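Local coordinates for glycoside hydrolase (Streptococcus pneumoniae serotype 4, PDB 6ORH), which is a family 29 glycoside hydrolase that probably acts as an alpha-L-fucosidase, removing fucose from host-derived carbohydrate antigens, at residues A[53-59]-A[298-304]; A[61-65]-A[115-119]. The protein carries 2 engineered substitutions. All coordinates share one frame; numbering follows the deposited sequence.

Two contacts on one helix illustrate how a TIM barrel packs its outer layer. From the N terminus, the chain passes through strand 23-27 and reaches residues 53-59, where helix 56-65 starts; this is one end of contact 1. The rest of that helix leads into contact 2, whose loop closes early, when residues 115-119 end helix 105-116 and enter strand 119-124. The chain then runs through most of the barrel before residues 298-304, after strand 292-295, close contact 1. Contact 2 is therefore nested inside contact 1. Phe304 packs on Leu63 and Arg57 forms a salt bridge with Glu115, so the two contacts, centred about 14 Å apart, touch directly.

Contact 1: residues A[53-59]-A[298-304]; sequences QLDAREW and PNQAGLF. With EDO (1,2-ethanediol), chain J; EDO (1,2-ethanediol), chain H.
Gln53 lays its side chain along Ala301, with NE2 3.6 Å from Ala301 CB, while its backbone N gives Ala301 O a weak hydrogen bond. Gln53 OE1 takes a hydrogen bond of 2.6 Å from O1 of a 1,2-ethanediol (chain H), likely a crystallisation additive. Leu54 CA lies 3.9 Å from Gly302 CA and directs a C-H...O contact to Gly302 O. Gly302 closes a type I turn begun at Asn299; at its backbone angles a side chain would press on the preceding carbonyl O and on Leu54 CB, which suits the position to glycine. Asp55 N adds a weak bond to the same Gly302 O, and Asp55 is also the N-cap of helix 56-65, its OD1 accepting from Glu58 N. Here a loop after barrel strand 292-295 of the TIM-barrel domain meets the start of an outer helix. Trp59 CG stands anti to the carbonyl carbon (chi1 -57°), which carries the indole to Gly302 O: NE1 donates over 2.9 Å with the acceptor near the indole plane, though NE1 stands 45° above the carbonyl plane. One indole face receives Pro298 CG, in a CH-pi contact, and the Phe304 ring, offset-stacked on the five-membered ring with planes 16° apart.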
# COMPACT_ATOMS: atom_id res chain seq x y z
N GLN A 53 -0.66 35.22 -24.03
CA GLN A 53 -2.07 34.93 -23.84
C GLN A 53 -2.39 34.61 -22.37
O GLN A 53 -3.50 34.12 -22.09
CB GLN A 53 -2.49 33.75 -24.70
CG GLN A 53 -2.53 34.10 -26.19
CD GLN A 53 -2.55 32.84 -27.02
OE1 GLN A 53 -3.59 32.22 -27.23
NE2 GLN A 53 -1.38 32.40 -27.46
N LEU A 54 -1.47 34.92 -21.45
CA LEU A 54 -1.65 34.46 -20.07
C LEU A 54 -2.93 35.02 -19.45
O LEU A 54 -3.22 36.21 -19.52
CB LEU A 54 -0.42 34.82 -19.25
CG LEU A 54 -0.34 34.19 -17.84
CD1 LEU A 54 1.12 34.02 -17.47
CD2 LEU A 54 -1.02 35.10 -16.79
N ASP A 55 -3.68 34.13 -18.80
CA ASP A 55 -4.94 34.51 -18.18
C ASP A 55 -5.01 33.85 -16.80
O ASP A 55 -5.46 32.70 -16.69
CB ASP A 55 -6.11 34.16 -19.10
CG ASP A 55 -7.41 34.73 -18.58
OD1 ASP A 55 -7.45 35.12 -17.41
OD2 ASP A 55 -8.37 34.89 -19.39
N ALA A 56 -4.48 34.57 -15.79
CA ALA A 56 -4.44 34.02 -14.43
C ALA A 56 -5.84 33.79 -13.87
O ALA A 56 -6.02 32.90 -13.02
CB ALA A 56 -3.64 34.92 -13.51
N ARG A 57 -6.81 34.60 -14.30
CA ARG A 57 -8.17 34.40 -13.83
C ARG A 57 -8.70 33.03 -14.30
O ARG A 57 -9.46 32.40 -13.57
CB ARG A 57 -9.10 35.57 -14.22
CG ARG A 57 -10.48 35.49 -13.57
CD ARG A 57 -11.36 36.64 -14.06
NE ARG A 57 -12.65 36.64 -13.37
CZ ARG A 57 -13.72 35.91 -13.69
NH1 ARG A 57 -13.69 35.09 -14.73
NH2 ARG A 57 -14.83 36.02 -12.97
N GLU A 58 -8.32 32.60 -15.51
CA GLU A 58 -8.74 31.28 -15.99
C GLU A 58 -8.10 30.18 -15.16
O GLU A 58 -8.73 29.16 -14.94
CB GLU A 58 -8.41 31.07 -17.48
CG GLU A 58 -9.42 31.80 -18.35
CD GLU A 58 -10.82 31.24 -18.14
OE1 GLU A 58 -11.07 30.12 -18.65
OE2 GLU A 58 -11.65 31.91 -17.46
N TRP A 59 -6.85 30.39 -14.70
CA TRP A 59 -6.24 29.37 -13.85
C TRP A 59 -7.09 29.24 -12.60
O TRP A 59 -7.47 28.14 -12.20
CB TRP A 59 -4.81 29.75 -13.44
CG TRP A 59 -3.83 30.03 -14.53
CD1 TRP A 59 -3.97 29.85 -15.89
CD2 TRP A 59 -2.51 30.55 -14.32
NE1 TRP A 59 -2.81 30.24 -16.52
CE2 TRP A 59 -1.90 30.67 -15.58
CE3 TRP A 59 -1.77 30.92 -13.17
CZ2 TRP A 59 -0.60 31.16 -15.73
CZ3 TRP A 59 -0.48 31.38 -13.32
CH2 TRP A 59 0.10 31.53 -14.59
N PRO A 298 0.92 25.70 -16.47
CA PRO A 298 0.53 26.45 -17.67
C PRO A 298 1.58 26.28 -18.77
O PRO A 298 2.78 26.08 -18.52
CB PRO A 298 0.55 27.91 -17.16
CG PRO A 298 0.29 27.78 -15.67
CD PRO A 298 1.10 26.56 -15.29
N ASN A 299 1.09 26.42 -20.02
CA ASN A 299 1.88 26.23 -21.23
C ASN A 299 2.58 27.53 -21.61
O ASN A 299 2.55 28.50 -20.87
CB ASN A 299 1.01 25.65 -22.36
CG ASN A 299 -0.08 26.61 -22.82
OD1 ASN A 299 0.00 27.81 -22.57
ND2 ASN A 299 -1.12 26.08 -23.45
N GLN A 300 3.22 27.54 -22.79
CA GLN A 300 4.02 28.69 -23.18
C GLN A 300 3.14 29.88 -23.55
O GLN A 300 3.62 31.02 -23.59
CB GLN A 300 4.93 28.32 -24.35
CG GLN A 300 6.06 27.37 -23.96
CD GLN A 300 6.92 27.03 -25.16
OE1 GLN A 300 6.62 27.41 -26.29
NE2 GLN A 300 8.01 26.33 -24.92
N ALA A 301 1.85 29.64 -23.77
CA ALA A 301 0.92 30.73 -23.98
C ALA A 301 0.49 31.36 -22.66
O ALA A 301 -0.11 32.43 -22.66
CB ALA A 301 -0.29 30.24 -24.75
N GLY A 302 0.75 30.66 -21.54
CA GLY A 302 0.27 31.09 -20.24
C GLY A 302 -1.13 30.58 -19.89
O GLY A 302 -1.81 31.21 -19.07
N LEU A 303 -1.51 29.42 -20.47
CA LEU A 303 -2.83 28.84 -20.26
C LEU A 303 -2.67 27.39 -19.80
O LEU A 303 -1.69 26.75 -20.14
CB LEU A 303 -3.64 28.91 -21.57
CG LEU A 303 -3.94 30.34 -22.05
CD1 LEU A 303 -4.70 30.27 -23.37
CD2 LEU A 303 -4.84 31.08 -21.04
N PHE A 304 -3.63 26.88 -19.04
CA PHE A 304 -3.61 25.44 -18.72
C PHE A 304 -3.92 24.69 -20.02
O PHE A 304 -4.71 25.16 -20.85
CB PHE A 304 -4.71 25.10 -17.72
CG PHE A 304 -4.45 25.48 -16.28
CD1 PHE A 304 -3.16 25.71 -15.82
CD2 PHE A 304 -5.50 25.55 -15.38
CE1 PHE A 304 -2.95 26.07 -14.48
CE2 PHE A 304 -5.27 25.86 -14.03
CZ PHE A 304 -4.00 26.12 -13.59
C1 EDO J . -3.79 38.56 -21.45
O1 EDO J . -2.51 38.00 -21.49
C2 EDO J . -4.19 38.76 -22.84
O2 EDO J . -3.13 39.41 -23.49
C1 EDO H . -5.17 29.49 -27.30
O1 EDO H . -3.76 29.62 -27.01
C2 EDO H . -5.43 28.53 -28.40
O2 EDO H . -4.63 28.73 -29.55

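Contact 2: residues A[61-65]-A[115-119]; sequences RVLKE and EFDMD
Lys64 reaches across to the end of helix 105-116, its inner carbons lying against the Phe116 ring and its outer ones near Phe116 O. Lys64 CB is 3.9 Å from Phe116 CD2, with the methyl CE of Met118 a little farther off. Lys64 CG lies 3.8 Å from the same Phe116 CD2. A bend at chi2 (72°) then turns the otherwise extended chain away from the ring and along the backbone, bringing CD and CE up to Phe116 O. The lysine is modelled in two conformations; in this one Lys64 NZ makes weak hydrogen bonds to Phe116 O at 2.8 Å and Asp117 O at 3.1 Å. Both carbonyls lie where the helix ends in a Schellman motif, with Asp117 at positive phi, before barrel strand 119-124. The lysine thus links helices 56-65 and 105-116 on the outside of the TIM barrel, and its ammonium may help stabilise the partial negative charge at this helix C terminus. In the same conformation a water accepts from Lys64 NZ and donates weakly to Asp117 OD2, while Asp117 OD1 is held by Asn161. One turn earlier, Arg61 CA sits over a face of the Phe116 ring in a CH-pi contact, and Arg61 CB and CG touch CZ. The guanidinium continues past the ring to salt bridges with Glu65 and Glu58. Deeper in, Met118 CE packs 3.8 Å from Leu63 CB, and both side chains rest on Leu71 of strand 70-74.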
# COMPACT_ATOMS: atom_id res chain seq x y z
N ARG A 61 -10.23 30.30 -11.98
CA ARG A 61 -11.62 29.90 -12.20
C ARG A 61 -11.72 28.38 -12.33
O ARG A 61 -12.56 27.74 -11.68
CB ARG A 61 -12.21 30.59 -13.44
CG ARG A 61 -13.67 30.19 -13.69
CD ARG A 61 -14.21 30.82 -14.97
NE ARG A 61 -13.61 30.28 -16.18
CZ ARG A 61 -13.97 29.13 -16.77
NH1 ARG A 61 -14.95 28.39 -16.27
NH2 ARG A 61 -13.33 28.73 -17.86
N VAL A 62 -10.86 27.78 -13.15
CA VAL A 62 -10.92 26.35 -13.40
C VAL A 62 -10.59 25.61 -12.10
O VAL A 62 -11.28 24.66 -11.74
CB VAL A 62 -10.02 25.92 -14.57
CG1 VAL A 62 -9.80 24.41 -14.57
CG2 VAL A 62 -10.68 26.33 -15.89
N LEU A 63 -9.56 26.07 -11.39
CA LEU A 63 -9.26 25.40 -10.12
C LEU A 63 -10.42 25.50 -9.12
O LEU A 63 -10.71 24.53 -8.43
CB LEU A 63 -7.95 25.97 -9.55
CG LEU A 63 -6.71 25.68 -10.38
CD1 LEU A 63 -5.51 26.46 -9.82
CD2 LEU A 63 -6.43 24.18 -10.45
N LYS A 64 -11.06 26.67 -9.03
CA LYS A 64 -12.17 26.86 -8.11
C LYS A 64 -13.30 25.91 -8.50
O LYS A 64 -13.86 25.20 -7.65
CB LYS A 64 -12.68 28.30 -8.16
CG LYS A 64 -13.76 28.64 -7.15
CD LYS A 64 -13.25 28.75 -5.72
CE LYS A 64 -14.31 29.22 -4.75
NZ LYS A 64 -13.78 29.46 -3.39
N GLU A 65 -13.62 25.89 -9.80
CA GLU A 65 -14.76 25.12 -10.29
C GLU A 65 -14.51 23.62 -10.13
O GLU A 65 -15.47 22.85 -10.09
CB GLU A 65 -15.10 25.44 -11.74
CG GLU A 65 -15.70 26.83 -11.91
CD GLU A 65 -16.12 27.08 -13.35
OE1 GLU A 65 -16.13 26.10 -14.17
OE2 GLU A 65 -16.44 28.26 -13.67
N GLU A 115 -10.90 37.39 -5.93
CA GLU A 115 -12.24 37.37 -6.51
C GLU A 115 -12.96 36.05 -6.22
O GLU A 115 -14.15 36.03 -5.87
CB GLU A 115 -12.15 37.62 -8.01
CG GLU A 115 -13.52 37.63 -8.67
CD GLU A 115 -13.54 37.71 -10.18
OE1 GLU A 115 -12.49 37.85 -10.81
OE2 GLU A 115 -14.67 37.64 -10.72
N PHE A 116 -12.22 34.94 -6.32
CA PHE A 116 -12.78 33.60 -6.20
C PHE A 116 -12.69 33.04 -4.78
O PHE A 116 -13.10 31.90 -4.54
CB PHE A 116 -12.12 32.66 -7.21
CG PHE A 116 -12.68 32.81 -8.60
CD1 PHE A 116 -12.17 33.76 -9.48
CD2 PHE A 116 -13.71 31.99 -9.04
CE1 PHE A 116 -12.68 33.91 -10.76
CE2 PHE A 116 -14.21 32.11 -10.33
CZ PHE A 116 -13.70 33.08 -11.18
N ASP A 117 -12.15 33.84 -3.83
CA ASP A 117 -11.91 33.35 -2.47
C ASP A 117 -11.14 32.03 -2.53
O ASP A 117 -11.50 31.03 -1.92
CB ASP A 117 -13.21 33.18 -1.68
CG ASP A 117 -12.97 32.98 -0.19
OD1 ASP A 117 -11.89 33.38 0.29
OD2 ASP A 117 -13.86 32.38 0.47
N MET A 118 -10.04 32.06 -3.30
CA MET A 118 -9.10 30.96 -3.43
C MET A 118 -7.91 31.26 -2.52
O MET A 118 -7.23 32.27 -2.70
CB MET A 118 -8.59 30.86 -4.87
CG MET A 118 -7.50 29.81 -5.06
SD MET A 118 -8.03 28.12 -4.91
CE MET A 118 -8.91 27.90 -6.46
N ASP A 119 -7.70 30.43 -1.48
CA ASP A 119 -6.54 30.67 -0.63
C ASP A 119 -5.25 30.55 -1.43
O ASP A 119 -5.19 29.84 -2.45
CB ASP A 119 -6.52 29.71 0.56
CG ASP A 119 -7.63 30.01 1.57
OD1 ASP A 119 -8.25 31.10 1.54
OD2 ASP A 119 -7.88 29.14 2.38
O HOH W 1 -14.22 29.28 -0.81